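Local coordinates for protein putative enoyl-CoA hydratase/isomerase (Acinetobacter baumannii, PDB 3FDU) that probably acts on enoyl-CoA thioesters, as a putative hydratase or isomerase of the crotonase superfamily, at residues P5-N10 / L16-N21; K39-A44 / K100-A105; L139-E144 / P239-A244; G84-F89 / I231-V236. The protein carries 4 engineered substitutions. All coordinates share one frame; numbering follows the deposited sequence.

Interaction 1 of 4, residues P5-N10 / L16-N21; sequences PHLNAN and LTLAIN. Engineered in segment 5-10: Pro5 (natural residue Gln), Asn8 (natural residue Gln).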
loop_
_atom_site.group_PDB
_atom_site.type_symbol
_atom_site.label_atom_id
_atom_site.label_comp_id
_atom_site.label_asym_id
_atom_site.label_seq_id
_atom_site.Cartn_x
_atom_site.Cartn_y
_atom_site.Cartn_z
ATOM N N PRO A 5 -3.232 37.165 -10.332
ATOM C CA PRO A 5 -3.721 37.273 -8.968
ATOM C C PRO A 5 -3.887 35.858 -8.379
ATOM O O PRO A 5 -3.916 34.905 -9.133
ATOM C CB PRO A 5 -5.090 37.924 -9.151
ATOM C CG PRO A 5 -5.532 37.472 -10.548
ATOM C CD PRO A 5 -4.270 37.412 -11.350
ATOM N N HIS A 6 -3.958 35.753 -7.050
ATOM C CA HIS A 6 -4.323 34.521 -6.326
ATOM C C HIS A 6 -3.238 33.480 -6.275
ATOM O O HIS A 6 -3.468 32.350 -5.876
ATOM C CB HIS A 6 -5.624 33.940 -6.879
ATOM C CG HIS A 6 -6.776 34.888 -6.783
ATOM N ND1 HIS A 6 -7.790 34.931 -7.720
ATOM C CD2 HIS A 6 -7.061 35.853 -5.877
ATOM C CE1 HIS A 6 -8.651 35.883 -7.394
ATOM N NE2 HIS A 6 -8.238 36.451 -6.277
ATOM N N LEU A 7 -2.037 33.871 -6.657
ATOM C CA LEU A 7 -0.893 32.961 -6.611
ATOM C C LEU A 7 0.389 33.768 -6.441
ATOM O O LEU A 7 0.796 34.520 -7.348
ATOM C CB LEU A 7 -0.835 32.117 -7.900
ATOM C CG LEU A 7 0.348 31.128 -7.991
ATOM C CD1 LEU A 7 0.393 30.160 -6.807
ATOM C CD2 LEU A 7 0.397 30.370 -9.325
ATOM N N ASN A 8 1.017 33.648 -5.279
ATOM C CA ASN A 8 2.217 34.403 -4.995
ATOM C C ASN A 8 3.430 33.492 -5.208
ATOM O O ASN A 8 3.389 32.342 -4.780
ATOM C CB ASN A 8 2.233 34.828 -3.520
ATOM C CG ASN A 8 0.993 35.609 -3.106
ATOM O OD1 ASN A 8 0.529 36.526 -3.838
ATOM N ND2 ASN A 8 0.459 35.286 -1.909
ATOM N N ALA A 9 4.508 33.995 -5.800
ATOM C CA ALA A 9 5.681 33.158 -6.021
ATOM C C ALA A 9 6.858 33.853 -5.416
ATOM O O ALA A 9 6.989 35.085 -5.531
ATOM C CB ALA A 9 5.896 32.910 -7.505
ATOM N N ASN A 10 7.682 33.092 -4.712
ATOM C CA ASN A 10 8.896 33.622 -4.084
ATOM C C ASN A 10 9.988 32.595 -4.330
ATOM O O ASN A 10 9.768 31.390 -4.155
ATOM C CB ASN A 10 8.721 33.790 -2.566
ATOM C CG ASN A 10 10.029 34.229 -1.852
ATOM O OD1 ASN A 10 10.407 35.405 -1.914
ATOM N ND2 ASN A 10 10.706 33.288 -1.169
ATOM N N LEU A 16 11.538 27.479 -4.350
ATOM C CA LEU A 16 10.421 28.211 -4.947
ATOM C C LEU A 16 9.167 27.941 -4.116
ATOM O O LEU A 16 8.761 26.777 -3.972
ATOM C CB LEU A 16 10.204 27.774 -6.390
ATOM C CG LEU A 16 8.842 28.240 -6.941
ATOM C CD1 LEU A 16 8.662 29.764 -6.911
ATOM C CD2 LEU A 16 8.595 27.723 -8.407
ATOM N N THR A 17 8.585 28.975 -3.511
ATOM C CA THR A 17 7.380 28.773 -2.696
ATOM C C THR A 17 6.226 29.315 -3.502
ATOM O O THR A 17 6.238 30.497 -3.906
ATOM C CB THR A 17 7.437 29.462 -1.279
ATOM O OG1 THR A 17 8.568 28.988 -0.538
ATOM C CG2 THR A 17 6.153 29.173 -0.428
ATOM N N LEU A 18 5.263 28.445 -3.802
ATOM C CA LEU A 18 4.053 28.847 -4.523
ATOM C C LEU A 18 2.904 28.870 -3.523
ATOM O O LEU A 18 2.549 27.853 -2.923
ATOM C CB LEU A 18 3.736 27.892 -5.678
ATOM C CG LEU A 18 4.747 27.939 -6.853
ATOM C CD1 LEU A 18 4.469 26.886 -7.896
ATOM C CD2 LEU A 18 4.692 29.328 -7.479
ATOM N N ALA A 19 2.302 30.031 -3.330
ATOM C CA ALA A 19 1.274 30.099 -2.321
ATOM C C ALA A 19 -0.044 30.577 -2.892
ATOM O O ALA A 19 -0.136 31.688 -3.438
ATOM C CB ALA A 19 1.744 30.997 -1.134
ATOM N N ILE A 20 -1.058 29.723 -2.762
ATOM C CA ILE A 20 -2.412 30.045 -3.204
ATOM C C ILE A 20 -2.985 31.101 -2.260
ATOM O O ILE A 20 -2.975 30.950 -1.017
ATOM C CB ILE A 20 -3.301 28.764 -3.282
ATOM C CG1 ILE A 20 -2.584 27.693 -4.183
ATOM C CG2 ILE A 20 -4.619 29.069 -3.863
ATOM C CD1 ILE A 20 -3.284 26.295 -4.203
ATOM N N ASN A 21 -3.518 32.161 -2.859
ATOM C CA ASN A 21 -3.941 33.312 -2.075
ATOM C C ASN A 21 -5.296 33.825 -2.576
ATOM O O ASN A 21 -5.374 34.847 -3.281
ATOM C CB ASN A 21 -2.874 34.406 -2.231
ATOM C CG ASN A 21 -3.041 35.535 -1.240
ATOM O OD1 ASN A 21 -3.829 35.463 -0.295
ATOM N ND2 ASN A 21 -2.301 36.603 -1.473
HETATM O O HOH W 1 10.793 30.394 -1.201
#

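Interaction 2 of 4, residues K39-A44 / K100-A105; sequences KALDEA and KPLIIA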
loop_
_atom_site.group_PDB
_atom_site.type_symbol
_atom_site.label_atom_id
_atom_site.label_comp_id
_atom_site.label_asym_id
_atom_site.label_seq_id
_atom_site.Cartn_x
_atom_site.Cartn_y
_atom_site.Cartn_z
ATOM N N LYS A 39 1.365 26.091 -15.061
ATOM C CA LYS A 39 2.465 26.719 -15.786
ATOM C C LYS A 39 3.635 27.033 -14.906
ATOM O O LYS A 39 4.794 26.896 -15.347
ATOM C CB LYS A 39 2.054 28.003 -16.519
ATOM C CG LYS A 39 0.730 27.891 -17.242
ATOM C CD LYS A 39 0.647 26.688 -18.166
ATOM C CE LYS A 39 -0.803 26.431 -18.568
ATOM N NZ LYS A 39 -1.331 25.357 -17.718
ATOM N N ALA A 40 3.355 27.511 -13.687
ATOM C CA ALA A 40 4.429 27.780 -12.720
ATOM C C ALA A 40 5.276 26.548 -12.369
ATOM O O ALA A 40 6.508 26.653 -12.178
ATOM C CB ALA A 40 3.866 28.421 -11.409
ATOM N N LEU A 41 4.618 25.406 -12.198
ATOM C CA LEU A 41 5.335 24.134 -12.007
ATOM C C LEU A 41 6.221 23.790 -13.238
ATOM O O LEU A 41 7.353 23.367 -13.095
ATOM C CB LEU A 41 4.329 23.002 -11.796
ATOM C CG LEU A 41 3.577 23.180 -10.441
ATOM C CD1 LEU A 41 2.450 22.170 -10.241
ATOM C CD2 LEU A 41 4.561 23.081 -9.302
ATOM N N ASP A 42 5.655 23.942 -14.425
ATOM C CA ASP A 42 6.378 23.640 -15.674
ATOM C C ASP A 42 7.607 24.560 -15.775
ATOM O O ASP A 42 8.719 24.097 -16.002
ATOM C CB ASP A 42 5.455 23.867 -16.858
ATOM C CG ASP A 42 4.344 22.834 -16.937
ATOM O OD1 ASP A 42 4.454 21.744 -16.309
ATOM O OD2 ASP A 42 3.373 23.105 -17.670
ATOM N N GLU A 43 7.397 25.862 -15.587
ATOM C CA GLU A 43 8.539 26.795 -15.606
ATOM C C GLU A 43 9.563 26.558 -14.482
ATOM O O GLU A 43 10.775 26.659 -14.705
ATOM C CB GLU A 43 8.041 28.246 -15.605
ATOM C CG GLU A 43 7.341 28.638 -16.929
ATOM C CD GLU A 43 6.480 29.912 -16.791
ATOM O OE1 GLU A 43 6.314 30.432 -15.650
ATOM O OE2 GLU A 43 5.945 30.369 -17.828
ATOM N N ALA A 44 9.098 26.260 -13.262
ATOM C CA ALA A 44 10.041 25.920 -12.200
ATOM C C ALA A 44 10.964 24.780 -12.608
ATOM O O ALA A 44 12.131 24.778 -12.251
ATOM C CB ALA A 44 9.301 25.544 -10.844
ATOM N N LYS A 100 11.689 17.769 -10.065
ATOM C CA LYS A 100 12.331 18.207 -8.844
ATOM C C LYS A 100 11.437 17.862 -7.642
ATOM O O LYS A 100 10.258 17.583 -7.841
ATOM C CB LYS A 100 12.559 19.734 -8.893
ATOM C CG LYS A 100 13.566 20.114 -10.052
ATOM C CD LYS A 100 13.615 21.652 -10.371
ATOM C CE LYS A 100 14.680 21.904 -11.510
ATOM N NZ LYS A 100 14.699 23.400 -11.728
ATOM N N PRO A 101 12.004 17.881 -6.425
ATOM C CA PRO A 101 11.154 17.474 -5.294
ATOM C C PRO A 101 10.000 18.500 -5.127
ATOM O O PRO A 101 10.226 19.725 -5.262
ATOM C CB PRO A 101 12.102 17.508 -4.097
ATOM C CG PRO A 101 13.570 17.305 -4.754
ATOM C CD PRO A 101 13.400 18.154 -6.021
ATOM N N LEU A 102 8.790 17.987 -4.870
ATOM C CA LEU A 102 7.561 18.801 -4.652
ATOM C C LEU A 102 7.072 18.549 -3.221
ATOM O O LEU A 102 6.745 17.400 -2.863
ATOM C CB LEU A 102 6.461 18.411 -5.646
ATOM C CG LEU A 102 5.114 19.175 -5.512
ATOM C CD1 LEU A 102 5.306 20.714 -5.648
ATOM C CD2 LEU A 102 4.125 18.692 -6.577
ATOM N N ILE A 103 7.067 19.597 -2.387
ATOM C CA ILE A 103 6.578 19.472 -1.039
ATOM C C ILE A 103 5.291 20.269 -0.940
ATOM O O ILE A 103 5.215 21.354 -1.496
ATOM C CB ILE A 103 7.595 20.006 0.009
ATOM C CG1 ILE A 103 8.972 19.304 -0.137
ATOM C CG2 ILE A 103 7.035 19.933 1.446
ATOM C CD1 ILE A 103 10.063 19.959 0.721
ATOM N N ILE A 104 4.285 19.715 -0.246
ATOM C CA ILE A 104 3.030 20.409 0.015
ATOM C C ILE A 104 2.836 20.579 1.520
ATOM O O ILE A 104 3.114 19.662 2.336
ATOM C CB ILE A 104 1.829 19.700 -0.653
ATOM C CG1 ILE A 104 2.003 19.817 -2.202
ATOM C CG2 ILE A 104 0.478 20.358 -0.176
ATOM C CD1 ILE A 104 0.853 19.298 -3.071
ATOM N N ALA A 105 2.343 21.736 1.913
ATOM C CA ALA A 105 2.079 21.957 3.329
ATOM C C ALA A 105 0.599 22.305 3.501
ATOM O O ALA A 105 0.135 23.225 2.867
ATOM C CB ALA A 105 2.977 23.139 3.886
#

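Interaction 3 of 4, residues L139-E144 / P239-A244; sequences LGLSPE and PEMLEA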
loop_
_atom_site.group_PDB
_atom_site.type_symbol
_atom_site.label_atom_id
_atom_site.label_comp_id
_atom_site.label_asym_id
_atom_site.label_seq_id
_atom_site.Cartn_x
_atom_site.Cartn_y
_atom_site.Cartn_z
ATOM N N LEU A 139 -20.869 14.445 -5.040
ATOM C CA LEU A 139 -21.210 15.450 -6.057
ATOM C C LEU A 139 -21.786 14.799 -7.333
ATOM O O LEU A 139 -22.181 15.512 -8.223
ATOM C CB LEU A 139 -19.981 16.298 -6.439
ATOM C CG LEU A 139 -19.445 17.229 -5.347
ATOM C CD1 LEU A 139 -18.050 17.762 -5.694
ATOM C CD2 LEU A 139 -20.458 18.399 -5.147
ATOM N N GLY A 140 -21.834 13.470 -7.436
ATOM C CA GLY A 140 -22.228 12.819 -8.733
ATOM C C GLY A 140 -21.106 12.681 -9.775
ATOM O O GLY A 140 -21.352 12.405 -10.959
ATOM N N LEU A 141 -19.864 12.860 -9.323
ATOM C CA LEU A 141 -18.697 12.700 -10.155
ATOM C C LEU A 141 -17.943 11.383 -9.901
ATOM O O LEU A 141 -18.557 10.336 -9.618
ATOM C CB LEU A 141 -17.800 13.928 -9.966
ATOM C CG LEU A 141 -18.511 15.271 -10.263
ATOM C CD1 LEU A 141 -17.870 16.567 -9.680
ATOM C CD2 LEU A 141 -18.641 15.408 -11.824
ATOM N N SER A 142 -16.621 11.389 -10.046
ATOM C CA SER A 142 -15.871 10.118 -10.052
ATOM C C SER A 142 -14.423 10.485 -9.810
ATOM O O SER A 142 -14.108 11.666 -9.670
ATOM C CB SER A 142 -16.041 9.354 -11.415
ATOM O OG SER A 142 -15.625 10.197 -12.490
ATOM N N PRO A 143 -13.524 9.501 -9.751
ATOM C CA PRO A 143 -12.169 9.893 -9.270
ATOM C C PRO A 143 -11.415 10.847 -10.213
ATOM O O PRO A 143 -11.679 10.843 -11.440
ATOM C CB PRO A 143 -11.426 8.540 -9.241
ATOM C CG PRO A 143 -12.578 7.540 -8.858
ATOM C CD PRO A 143 -13.745 8.040 -9.707
ATOM N N GLU A 144 -10.483 11.661 -9.678
ATOM C CA GLU A 144 -9.489 12.322 -10.546
ATOM C C GLU A 144 -8.089 12.295 -9.940
ATOM O O GLU A 144 -7.905 11.809 -8.827
ATOM C CB GLU A 144 -9.888 13.764 -10.960
ATOM C CG GLU A 144 -10.573 14.606 -9.888
ATOM C CD GLU A 144 -10.205 16.103 -9.974
ATOM O OE1 GLU A 144 -10.687 16.786 -10.917
ATOM O OE2 GLU A 144 -9.499 16.613 -9.066
ATOM N N PRO A 239 -27.143 13.850 -17.750
ATOM C CA PRO A 239 -28.393 14.608 -17.744
ATOM C C PRO A 239 -28.813 14.939 -16.318
ATOM O O PRO A 239 -29.354 16.018 -16.070
ATOM C CB PRO A 239 -29.410 13.639 -18.375
ATOM C CG PRO A 239 -28.587 12.680 -19.196
ATOM C CD PRO A 239 -27.230 12.585 -18.508
ATOM N N GLU A 240 -28.568 14.035 -15.388
ATOM C CA GLU A 240 -28.975 14.310 -14.014
ATOM C C GLU A 240 -28.160 15.452 -13.376
ATOM O O GLU A 240 -28.676 16.210 -12.538
ATOM C CB GLU A 240 -29.064 13.015 -13.169
ATOM C CG GLU A 240 -27.755 12.322 -12.835
ATOM C CD GLU A 240 -27.285 11.330 -13.936
ATOM O OE1 GLU A 240 -27.677 11.503 -15.127
ATOM O OE2 GLU A 240 -26.490 10.402 -13.606
ATOM N N MET A 241 -26.921 15.641 -13.817
ATOM C CA MET A 241 -26.091 16.728 -13.288
ATOM C C MET A 241 -26.627 18.078 -13.775
ATOM O O MET A 241 -26.771 19.036 -13.000
ATOM C CB MET A 241 -24.607 16.556 -13.719
ATOM C CG MET A 241 -23.642 17.636 -13.171
ATOM S SD MET A 241 -23.397 17.634 -11.302
ATOM C CE MET A 241 -22.505 16.162 -11.199
ATOM N N LEU A 242 -26.884 18.183 -15.084
ATOM C CA LEU A 242 -27.475 19.396 -15.637
ATOM C C LEU A 242 -28.825 19.813 -14.945
ATOM O O LEU A 242 -29.023 20.985 -14.659
ATOM C CB LEU A 242 -27.701 19.242 -17.157
ATOM C CG LEU A 242 -28.274 20.486 -17.860
ATOM C CD1 LEU A 242 -27.356 21.712 -17.707
ATOM C CD2 LEU A 242 -28.474 20.198 -19.425
ATOM N N GLU A 243 -29.729 18.871 -14.702
ATOM C CA GLU A 243 -31.029 19.163 -14.051
ATOM C C GLU A 243 -30.780 19.719 -12.671
ATOM O O GLU A 243 -31.367 20.737 -12.269
ATOM C CB GLU A 243 -31.853 17.887 -13.852
ATOM C CG GLU A 243 -32.230 17.154 -15.124
ATOM C CD GLU A 243 -33.686 17.364 -15.552
ATOM O OE1 GLU A 243 -34.051 18.492 -15.964
ATOM O OE2 GLU A 243 -34.460 16.379 -15.505
ATOM N N ALA A 244 -29.881 19.058 -11.939
ATOM C CA ALA A 244 -29.567 19.521 -10.585
ATOM C C ALA A 244 -28.928 20.914 -10.583
ATOM O O ALA A 244 -29.280 21.765 -9.765
ATOM C CB ALA A 244 -28.733 18.508 -9.878
#

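Interaction 4 of 4, residues G84-F89 / I231-V236; sequences GQVPPF and IFMQRV. With SO4 (sulfate ion), chain G.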
loop_
_atom_site.group_PDB
_atom_site.type_symbol
_atom_site.label_atom_id
_atom_site.label_comp_id
_atom_site.label_asym_id
_atom_site.label_seq_id
_atom_site.Cartn_x
_atom_site.Cartn_y
_atom_site.Cartn_z
ATOM N N GLY A 84 -8.640 15.112 -20.981
ATOM C CA GLY A 84 -7.341 15.297 -20.298
ATOM C C GLY A 84 -6.721 16.691 -20.366
ATOM O O GLY A 84 -5.732 16.974 -19.704
ATOM N N GLN A 85 -7.313 17.589 -21.156
ATOM C CA GLN A 85 -6.834 18.966 -21.219
ATOM C C GLN A 85 -7.757 19.917 -20.446
ATOM O O GLN A 85 -7.557 21.137 -20.461
ATOM C CB GLN A 85 -6.689 19.422 -22.699
ATOM C CG GLN A 85 -5.727 18.552 -23.502
ATOM C CD GLN A 85 -4.319 18.687 -23.001
ATOM O OE1 GLN A 85 -3.823 19.799 -22.829
ATOM N NE2 GLN A 85 -3.654 17.561 -22.768
ATOM N N VAL A 86 -8.733 19.374 -19.730
ATOM C CA VAL A 86 -9.571 20.217 -18.844
ATOM C C VAL A 86 -8.684 20.658 -17.623
ATOM O O VAL A 86 -7.917 19.837 -17.126
ATOM C CB VAL A 86 -10.873 19.487 -18.458
ATOM C CG1 VAL A 86 -11.704 20.270 -17.410
ATOM C CG2 VAL A 86 -11.779 19.276 -19.736
ATOM N N PRO A 87 -8.779 21.942 -17.167
ATOM C CA PRO A 87 -7.726 22.544 -16.293
ATOM C C PRO A 87 -7.267 21.749 -15.082
ATOM O O PRO A 87 -6.069 21.636 -14.896
ATOM C CB PRO A 87 -8.322 23.910 -15.899
ATOM C CG PRO A 87 -9.187 24.283 -17.159
ATOM C CD PRO A 87 -9.819 22.936 -17.517
ATOM N N PRO A 88 -8.178 21.147 -14.297
ATOM C CA PRO A 88 -7.628 20.385 -13.144
ATOM C C PRO A 88 -6.716 19.222 -13.567
ATOM O O PRO A 88 -5.777 18.940 -12.874
ATOM C CB PRO A 88 -8.861 19.784 -12.458
ATOM C CG PRO A 88 -10.074 20.485 -13.038
ATOM C CD PRO A 88 -9.655 21.148 -14.331
ATOM N N PHE A 89 -7.027 18.508 -14.649
ATOM C CA PHE A 89 -6.114 17.417 -15.099
ATOM C C PHE A 89 -4.770 17.929 -15.600
ATOM O O PHE A 89 -3.728 17.253 -15.450
ATOM C CB PHE A 89 -6.821 16.556 -16.136
ATOM C CG PHE A 89 -8.175 16.117 -15.689
ATOM C CD1 PHE A 89 -8.303 15.096 -14.793
ATOM C CD2 PHE A 89 -9.324 16.751 -16.157
ATOM C CE1 PHE A 89 -9.572 14.679 -14.362
ATOM C CE2 PHE A 89 -10.575 16.369 -15.719
ATOM C CZ PHE A 89 -10.703 15.342 -14.787
ATOM N N ILE A 231 -13.981 9.442 -17.959
ATOM C CA ILE A 231 -15.111 9.057 -17.129
ATOM C C ILE A 231 -15.692 10.249 -16.325
ATOM O O ILE A 231 -16.908 10.394 -16.218
ATOM C CB ILE A 231 -14.736 7.866 -16.204
ATOM C CG1 ILE A 231 -14.476 6.637 -17.114
ATOM C CG2 ILE A 231 -15.856 7.647 -15.067
ATOM C CD1 ILE A 231 -13.851 5.474 -16.399
ATOM N N PHE A 232 -14.811 11.085 -15.796
ATOM C CA PHE A 232 -15.185 12.264 -15.017
ATOM C C PHE A 232 -16.081 13.212 -15.876
ATOM O O PHE A 232 -17.109 13.717 -15.408
ATOM C CB PHE A 232 -13.902 12.997 -14.563
ATOM C CG PHE A 232 -14.148 14.159 -13.606
ATOM C CD1 PHE A 232 -14.040 13.982 -12.223
ATOM C CD2 PHE A 232 -14.431 15.423 -14.086
ATOM C CE1 PHE A 232 -14.270 15.085 -11.309
ATOM C CE2 PHE A 232 -14.666 16.515 -13.190
ATOM C CZ PHE A 232 -14.567 16.343 -11.810
ATOM N N MET A 233 -15.687 13.447 -17.128
ATOM C CA MET A 233 -16.493 14.308 -18.015
ATOM C C MET A 233 -17.864 13.745 -18.407
ATOM O O MET A 233 -18.839 14.526 -18.587
ATOM C CB MET A 233 -15.662 14.754 -19.242
ATOM C CG MET A 233 -14.575 15.827 -18.922
ATOM S SD MET A 233 -15.119 17.430 -18.196
ATOM C CE MET A 233 -16.218 17.964 -19.592
ATOM N N GLN A 234 -17.951 12.413 -18.537
ATOM C CA GLN A 234 -19.235 11.679 -18.673
ATOM C C GLN A 234 -20.178 11.999 -17.519
ATOM O O GLN A 234 -21.375 12.216 -17.716
ATOM C CB GLN A 234 -19.012 10.159 -18.702
ATOM C CG GLN A 234 -18.252 9.659 -19.952
ATOM C CD GLN A 234 -17.946 8.151 -19.908
ATOM O OE1 GLN A 234 -18.386 7.416 -19.009
ATOM N NE2 GLN A 234 -17.204 7.696 -20.881
ATOM N N ARG A 235 -19.626 11.986 -16.305
ATOM C CA ARG A 235 -20.394 12.404 -15.104
ATOM C C ARG A 235 -20.710 13.857 -15.094
ATOM O O ARG A 235 -21.845 14.222 -14.824
ATOM C CB ARG A 235 -19.637 12.053 -13.798
ATOM C CG ARG A 235 -19.005 10.694 -13.813
ATOM C CD ARG A 235 -19.842 9.586 -13.258
ATOM N NE ARG A 235 -21.247 9.897 -13.220
ATOM C CZ ARG A 235 -22.111 9.537 -14.165
ATOM N NH1 ARG A 235 -21.688 8.845 -15.221
ATOM N NH2 ARG A 235 -23.394 9.851 -14.031
ATOM N N VAL A 236 -19.736 14.726 -15.394
ATOM C CA VAL A 236 -20.040 16.170 -15.501
ATOM C C VAL A 236 -21.200 16.505 -16.520
ATOM O O VAL A 236 -22.017 17.443 -16.304
ATOM C CB VAL A 236 -18.799 16.947 -15.931
ATOM C CG1 VAL A 236 -19.169 18.357 -16.478
ATOM C CG2 VAL A 236 -17.690 16.959 -14.779
HETATM S S SO4 G . -0.251 15.822 -21.861
HETATM O O1 SO4 G . 0.118 14.399 -21.778
HETATM O O2 SO4 G . -0.722 16.144 -23.199
HETATM O O3 SO4 G . -1.260 16.170 -20.861
HETATM O O4 SO4 G . 0.922 16.625 -21.504
#

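Interaction 1 of 4, residues P5-N10 / L16-N21
Asn8 and Ala19 sit opposite each other in the beta hairpin of strands 7-12 and 15-20, which forms one margin of the six-stranded sheet in this crotonase-like fold. The backbone pairing is antiparallel. Asn8 N donates to Ala19 O at 2.9 Å and Ala19 N returns the bond to Asn8 O, while Asn10 and Thr17 make a second reciprocal pair. Asn21 N reaches His6 O at 3.0 Å, approaching from above that carbonyl's plane; the ring of His6 bonds through ND1 to Tyr30.

Apolar contacts occupy the face carrying Leu7, Ala9, Leu18 and Ile20, which packs on helix 31-46. Ala9 CB meets Leu18 CD2 at 3.8 Å. Leu7, its CG anti to the backbone N (chi1 179°), lays CD1 beside Leu18 CB at 4.2 Å.

The polar face holds Asn8, an engineered residue replacing Gln; its side chain and that of Asn21 cross obliquely, with the amide planes 65° apart. At the far end a water joins the strands: it accepts from Asn10 ND2 at 2.9 Å, donates to Asn10 O, and lies 2.7 Å from Thr17 OG1.

Interaction 2 of 4, residues K39-A44 / K100-A105
Lys100 NZ makes the polar link of this contact, donating to Ala44 O at 3.0 Å. The ammonium lies in the plane of that carbonyl, with a C=O...N angle of 152°, so the approach is well directed. Val50 O takes another hydrogen bond from NZ and Asp45 O a weak one; a buried ammonium is thus held by two backbone carbonyls and weakly by a third. Ala44 and Asp45 lie near the helix C terminus, where the dipole would probably favour the positive charge. An extended chain delivers it: CG stands beside the backbone N (chi1 -64°) and every later torsion is close to 180°, which carries the charge to the last turn of helix 31-46 while CD and CE run alongside the same oxygen, each 3.9 Å from Ala44 O. The apolar link is slighter. Leu41 CD2 meets Leu102 CD1 at 4.4 Å, methyl to methyl, with the CB of Leu102 directed at the helix.

Around this first shell lies the layered alpha/beta core expected of the crotonase fold, in which helix 31-46 covers one side of the sheet and strand 102-106 runs parallel to strand 52-57. Val53 of that neighbouring strand touches both Ala44 and Leu102, and Ala95 of helix 87-97 touches both Leu41 and Leu102, so Ala95 bridges the two leucines and Val53 backs Leu102 and Ala44. Lys100's own carbonyl accepts from Lys211 NZ, and Leu102 N donates to Asp122 OD2.

Interaction 3 of 4, residues L139-E144 / P239-A244
Met241 reaches from the first turn of helix 239-248 to the loop of Leu139, Gly140 and Leu141, and its side chain carries nearly the whole contact. CB points at the loop. CG continues outward, anti to the backbone N (chi1 -178°), and the chain then bends at both following torsions. SD comes within 3.9 Å of Leu139 O. The terminal methyl does most of the touching: CE lies 3.1 Å from Leu139 O, a close approach, 3.9 Å from Gly140 O and 4.0 Å from Leu141 CD2, the leucine side chain crossing the methionine at about a right angle.

Gly140 adopts positive phi (82°), and its lack of a CB leaves room for the methyl to settle against the backbone here. The contact joins the C-terminal helix to the loop that follows strand 131-133. Phe71 of helix 68-76 touches both Leu141 and Met241. Arg235 ties both segments, through a weak hydrogen bond to Gly140 O and a salt bridge to Glu240.

The Leu139 carbonyl points at the thioether methyl, while the Gly140 oxygen passes to one side of it; this implies an attachment made by shape and dispersion, perhaps helped by the slight polarity of a CH group next to sulfur.

Interaction 4 of 4, residues G84-F89 / I231-V236
Phe89 turns the edge of its ring toward the face of Phe232, a T-shaped pair with centroids 5.5 Å apart and planes at 80°. The leading atom is Phe89 CZ, 3.8 Å from both CG and CD2 of Phe232 and 4.0 Å from its CB, so CZ comes in obliquely beside the CB-CG end of the second ring. Phe232 holds its CG anti to the backbone N (chi1 -173°). Next to the rings, Val86 CG2 meets Met233 SD at 4.1 Å; Val86 is also the N-cap residue of helix 87-97. This side is wholly apolar and buried.

The loose side is Gln85, which is exposed and whose bent side chain brings NE2 to a sulfate. That nitrogen gives weak hydrogen bonds to two of the ion's oxygens, O2 at 3.3 Å and O3 at 3.4 Å; Lys93 and Arg97 also bind this ion, which probably came from the crystallisation liquor.

The packed part joins the start of helix 87-97 to the end of helix 218-236. Phe74 of helix 68-76 touches both Val86 and Met233, helix 31-46 receives Pro87 and Pro88 through Tyr34, and Ile231 rests on Leu213 of the third subunit.

From the N terminus, interaction 1 closes first, a short hairpin complete before anything else opens. Interaction 2 follows in series, bringing the chain back after 55 residues to set strand 102-106 under helix 31-46; the two touch where Leu16 and Leu18 pack on Ala44, Ala40 and Leu41, so that helix 31-46 packs on the hairpin as well as on strand 102-106. Segment 84-89 lies inside the loop closed by interaction 2, yet its partner 231-236 comes far later, so interactions 2 and 4 cross. Interaction 4 crosses interaction 3 as well. These last two meet where Leu141 packs on Val236 and Ser142 on Phe232, and join the C-terminal helices to the body of the fold beside the third subunit.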